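Side-chain contacts in CRISPR-associated protein, Cse1 family (Acidimicrobium ferrooxidans, PDB 4H3T), which probably serves as the large subunit of a type I-E CRISPR Cascade complex, taking part in recognition of invading DNA: residues Asp34-Ala39 with Arg58-Leu63; Tyr65-Gly70 with Asp92-Arg97. The protein carries 1 engineered substitution. One frame throughout, in Å; residues are numbered along the deposited sequence.

After strands 18-22 and 27-30 the chain forms the short helix 32-37, passes through strand 42-45 and returns in helix 52-68; contact 1 closes this loop where residues 34-39 meet 58-63. The same helix runs on to its end, the chain turns through helix 74-82, and helix 88-98 comes back so that contact 2 joins 65-70 with 92-97. The loops therefore follow in series, neither nested nor crossed, and helix 52-68 serves both. Their centres lie about 11 Å apart, and they touch: Leu63 CD1 packs on Tyr94 CE2 at 3.4 Å, and Phe36 CD2 on Ile67 CD1 at 4.0 Å. Together they tie three helices into one largely apolar packing region.

Contact 1 of 2, residues Asp34-Ala39 with Arg58-Leu63; sequences DIFVLA and RLVLAL
The Phe36 ring is the centre of the apolar part of this contact, with Val60, Leu63 and, more loosely, Ile35 around it. The far end of the ring meets one branch of the valine, with Phe36 CZ 3.4 Å from Val60 CG1; the two side chains run antiparallel and overlap near their ends. On Val60 the touching methyl, CG1, is anti to the backbone N (chi1 175°), which places it beside its own carbonyl and lets the ring reach both groups. Leu63, one turn further along, approaches the same ring obliquely: its branch carbon CG lies 3.8 Å from Phe36 CE2. Ile35 adds a looser touch through its CG2 methyl, 4.4 Å from Val60 CG1.

A second kind of approach involves the backbone. Val60 O lies at the ring edge, in its plane, 3.3 Å from Phe36 CZ, so the polarised C-H rim of the phenyl faces a carbonyl oxygen. No hydrogen bond joins the two segments, and their closest CA atoms, those of Ile35 and Val60, are 8.6 Å apart; the gap is filled mainly by side chains, and all four residues that touch are buried.

Neighbouring helices complete the packing. Helix 210-217 brings Leu210 against Ile35 and Leu214 against Val60, while helix 88-98 sets Ile91 on Phe36, so that both pack against the place where 32-37 meets 52-68.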
# COMPACT_ATOMS: atom_id res chain seq x y z
N ASP A 34 17.47 -0.80 -18.37
CA ASP A 34 16.47 -0.06 -19.15
C ASP A 34 15.42 0.64 -18.30
O ASP A 34 14.97 1.70 -18.68
CB ASP A 34 15.78 -0.98 -20.18
CG ASP A 34 16.62 -1.12 -21.44
OD1 ASP A 34 17.62 -0.38 -21.57
OD2 ASP A 34 16.30 -2.00 -22.28
N ILE A 35 15.08 0.12 -17.15
CA ILE A 35 14.09 0.82 -16.34
C ILE A 35 14.65 2.23 -15.88
O ILE A 35 13.88 3.18 -15.77
CB ILE A 35 13.54 -0.07 -15.18
CG1 ILE A 35 12.05 0.27 -14.92
CG2 ILE A 35 14.38 0.02 -13.96
CD1 ILE A 35 11.38 -0.44 -13.86
N PHE A 36 15.96 2.38 -15.74
CA PHE A 36 16.59 3.64 -15.39
C PHE A 36 16.83 4.48 -16.64
O PHE A 36 16.45 5.63 -16.69
CB PHE A 36 17.92 3.38 -14.65
CG PHE A 36 17.61 3.14 -13.20
CD1 PHE A 36 17.33 4.20 -12.36
CD2 PHE A 36 17.57 1.85 -12.68
CE1 PHE A 36 17.02 3.98 -11.04
CE2 PHE A 36 17.20 1.63 -11.36
CZ PHE A 36 16.96 2.70 -10.54
N VAL A 37 17.43 3.88 -17.67
CA VAL A 37 17.76 4.62 -18.90
C VAL A 37 16.48 5.17 -19.54
O VAL A 37 16.47 6.32 -19.97
CB VAL A 37 18.58 3.74 -19.88
CG1 VAL A 37 18.80 4.46 -21.24
CG2 VAL A 37 19.91 3.38 -19.24
N LEU A 38 15.39 4.39 -19.50
CA LEU A 38 14.13 4.78 -20.15
C LEU A 38 13.05 5.29 -19.19
O LEU A 38 11.90 5.48 -19.61
CB LEU A 38 13.59 3.56 -20.92
CG LEU A 38 14.52 2.93 -21.96
CD1 LEU A 38 13.86 1.74 -22.60
CD2 LEU A 38 14.91 3.90 -23.02
N ALA A 39 13.40 5.58 -17.92
CA ALA A 39 12.42 6.00 -16.91
C ALA A 39 11.56 7.21 -17.32
O ALA A 39 10.38 7.23 -17.03
CB ALA A 39 13.13 6.30 -15.60
N ARG A 58 10.40 -0.19 -4.22
CA ARG A 58 11.45 -0.05 -3.21
C ARG A 58 12.77 -0.64 -3.66
O ARG A 58 13.80 -0.03 -3.42
CB ARG A 58 11.00 -0.62 -1.88
CG ARG A 58 9.95 0.27 -1.29
CD ARG A 58 9.13 -0.34 -0.24
NE ARG A 58 9.86 -0.66 0.98
CZ ARG A 58 9.83 0.00 2.13
NH1 ARG A 58 9.24 1.19 2.20
NH2 ARG A 58 10.43 -0.49 3.20
N LEU A 59 12.76 -1.73 -4.40
CA LEU A 59 14.00 -2.27 -4.96
C LEU A 59 14.68 -1.26 -5.87
O LEU A 59 15.90 -1.04 -5.84
CB LEU A 59 13.70 -3.56 -5.76
CG LEU A 59 14.88 -4.06 -6.68
CD1 LEU A 59 15.95 -4.54 -5.83
CD2 LEU A 59 14.42 -5.24 -7.56
N VAL A 60 13.89 -0.71 -6.78
CA VAL A 60 14.36 0.27 -7.76
C VAL A 60 14.81 1.58 -7.07
O VAL A 60 15.83 2.15 -7.47
CB VAL A 60 13.32 0.50 -8.91
CG1 VAL A 60 13.77 1.60 -9.85
CG2 VAL A 60 13.19 -0.78 -9.72
N LEU A 61 14.18 1.98 -6.00
CA LEU A 61 14.64 3.18 -5.26
C LEU A 61 15.99 2.95 -4.57
O LEU A 61 16.81 3.84 -4.54
CB LEU A 61 13.61 3.56 -4.22
CG LEU A 61 12.32 4.21 -4.74
CD1 LEU A 61 11.23 4.22 -3.63
CD2 LEU A 61 12.58 5.63 -5.29
N ALA A 62 16.20 1.76 -3.96
CA ALA A 62 17.50 1.45 -3.36
C ALA A 62 18.58 1.54 -4.43
O ALA A 62 19.68 2.04 -4.17
CB ALA A 62 17.48 0.07 -2.75
N LEU A 63 18.28 1.01 -5.62
CA LEU A 63 19.24 1.06 -6.75
C LEU A 63 19.50 2.53 -7.20
O LEU A 63 20.65 2.91 -7.43
CB LEU A 63 18.55 0.27 -7.83
CG LEU A 63 19.22 -0.46 -8.95
CD1 LEU A 63 20.74 -0.79 -8.69
CD2 LEU A 63 18.40 -1.72 -9.20

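Contact 2 of 2, residues Tyr65-Gly70 with Asp92-Arg97; sequences YRILRG and DDYFAR
Tyr94 lies against two consecutive residues of the other helix, Arg66 and Ile67, and this is the tight part of the contact. Ile67 CG1 is 3.7 Å from Tyr94 CG, the isoleucine lying roughly perpendicular to the tyrosine near the root of the ring. Further out, Arg66 CB comes within 3.5 Å of Tyr94 CE1. With chi1 at -174°, Tyr94 holds its CG anti to the main-chain nitrogen and the ring spans both residues, while the helices draw near enough for the CA atoms of Ile67 and Tyr94 to be 5.9 Å apart.

The guanidinium plane stands 82° from that of the ring, so it does not stack there; the arginine meets the tyrosine through CB and, less closely, the neighbouring methylene CG. Glu238 joins the polar ends, its OE2 hydrogen-bonded to Tyr94 OH and forming a salt bridge with Arg66 NE. Trp237 NE1 also hydrogen-bonds to the tyrosine oxygen.

Packing is looser at Phe95, whose CE2 is 4.2 Å from Ile67 CD1. The solvent side is that of Arg66, which is partly exposed although its guanidinium is tied to Glu238.

Packing of an isoleucine and the aliphatic base of an arginine against aromatic rings, without a hydrogen bond between the segments, is ordinary helix-helix packing, here joining the C-terminal end of helix 52-68 to helix 88-98 within the Cse1 family region.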
# COMPACT_ATOMS: atom_id res chain seq x y z
N TYR A 65 19.37 5.37 -5.30
CA TYR A 65 20.28 6.04 -4.35
C TYR A 65 21.75 5.66 -4.58
O TYR A 65 22.67 6.50 -4.43
CB TYR A 65 19.90 5.70 -2.90
CG TYR A 65 18.73 6.48 -2.37
CD1 TYR A 65 18.86 7.84 -2.08
CD2 TYR A 65 17.57 5.83 -1.98
CE1 TYR A 65 17.83 8.54 -1.45
CE2 TYR A 65 16.55 6.50 -1.35
CZ TYR A 65 16.67 7.87 -1.08
OH TYR A 65 15.59 8.52 -0.50
N ARG A 66 21.98 4.39 -4.98
CA ARG A 66 23.35 3.90 -5.22
C ARG A 66 23.87 4.37 -6.56
O ARG A 66 25.06 4.72 -6.65
CB ARG A 66 23.44 2.36 -5.11
CG ARG A 66 23.07 1.76 -3.74
CD ARG A 66 23.95 2.34 -2.63
NE ARG A 66 25.34 1.91 -2.80
CZ ARG A 66 26.40 2.46 -2.22
NH1 ARG A 66 26.28 3.55 -1.46
NH2 ARG A 66 27.60 1.92 -2.39
N ILE A 67 23.02 4.34 -7.61
CA ILE A 67 23.49 4.81 -8.93
C ILE A 67 23.75 6.32 -8.86
O ILE A 67 24.74 6.80 -9.40
CB ILE A 67 22.45 4.49 -10.05
CG1 ILE A 67 22.41 2.98 -10.38
CG2 ILE A 67 22.74 5.30 -11.30
CD1 ILE A 67 21.12 2.53 -11.09
N LEU A 68 22.82 7.09 -8.29
CA LEU A 68 22.97 8.54 -8.27
C LEU A 68 23.93 9.04 -7.16
O LEU A 68 24.29 10.23 -7.15
CB LEU A 68 21.55 9.14 -8.08
CG LEU A 68 20.54 8.76 -9.21
CD1 LEU A 68 19.13 9.20 -8.83
CD2 LEU A 68 20.90 9.39 -10.53
N ARG A 69 24.30 8.16 -6.19
CA ARG A 69 25.14 8.53 -5.05
C ARG A 69 24.48 9.72 -4.38
O ARG A 69 25.10 10.66 -3.98
CB ARG A 69 26.59 8.80 -5.50
CG ARG A 69 27.14 7.54 -6.16
CD ARG A 69 28.62 7.56 -6.48
NE ARG A 69 29.45 7.82 -5.30
CZ ARG A 69 29.74 6.94 -4.33
NH1 ARG A 69 30.51 7.31 -3.31
NH2 ARG A 69 29.24 5.71 -4.35
N GLY A 70 23.20 9.61 -4.20
CA GLY A 70 22.43 10.71 -3.66
C GLY A 70 21.00 10.53 -4.10
O GLY A 70 20.63 9.43 -4.51
N ASP A 92 25.40 2.67 -16.29
CA ASP A 92 26.31 1.63 -16.80
C ASP A 92 27.57 1.46 -15.94
O ASP A 92 27.97 0.33 -15.74
CB ASP A 92 26.66 1.88 -18.28
CG ASP A 92 25.47 1.58 -19.21
OD1 ASP A 92 24.60 0.73 -18.84
OD2 ASP A 92 25.37 2.22 -20.27
N ASP A 93 28.11 2.52 -15.32
CA ASP A 93 29.23 2.34 -14.39
C ASP A 93 28.78 1.49 -13.17
O ASP A 93 29.51 0.61 -12.74
CB ASP A 93 29.77 3.70 -13.88
CG ASP A 93 30.52 4.52 -14.90
OD1 ASP A 93 30.87 3.97 -15.99
OD2 ASP A 93 30.72 5.74 -14.63
N TYR A 94 27.58 1.75 -12.65
CA TYR A 94 27.10 0.98 -11.49
C TYR A 94 26.92 -0.50 -11.87
O TYR A 94 27.45 -1.36 -11.17
CB TYR A 94 25.81 1.57 -10.92
CG TYR A 94 25.37 0.89 -9.64
CD1 TYR A 94 25.90 1.25 -8.41
CD2 TYR A 94 24.48 -0.17 -9.68
CE1 TYR A 94 25.54 0.58 -7.25
CE2 TYR A 94 24.17 -0.90 -8.55
CZ TYR A 94 24.66 -0.49 -7.33
OH TYR A 94 24.28 -1.20 -6.22
N PHE A 95 26.19 -0.79 -12.96
CA PHE A 95 25.95 -2.20 -13.34
C PHE A 95 27.21 -2.89 -13.83
O PHE A 95 27.32 -4.10 -13.61
CB PHE A 95 24.80 -2.34 -14.36
CG PHE A 95 23.46 -2.13 -13.74
CD1 PHE A 95 23.04 -2.93 -12.67
CD2 PHE A 95 22.62 -1.10 -14.16
CE1 PHE A 95 21.80 -2.75 -12.10
CE2 PHE A 95 21.39 -0.89 -13.53
CZ PHE A 95 21.02 -1.67 -12.46
N ALA A 96 28.22 -2.18 -14.35
CA ALA A 96 29.50 -2.84 -14.68
C ALA A 96 30.14 -3.30 -13.37
O ALA A 96 30.59 -4.43 -13.29
CB ALA A 96 30.44 -1.89 -15.45
N ARG A 97 30.10 -2.47 -12.30
CA ARG A 97 30.67 -2.86 -11.00
C ARG A 97 29.91 -4.00 -10.31
O ARG A 97 30.54 -4.83 -9.69
CB ARG A 97 30.72 -1.64 -10.04
CG ARG A 97 31.10 -1.87 -8.57
CD ARG A 97 32.59 -2.05 -8.32
NE ARG A 97 32.93 -2.23 -6.90
CZ ARG A 97 32.85 -3.37 -6.21
NH1 ARG A 97 32.39 -4.48 -6.77
NH2 ARG A 97 33.21 -3.40 -4.93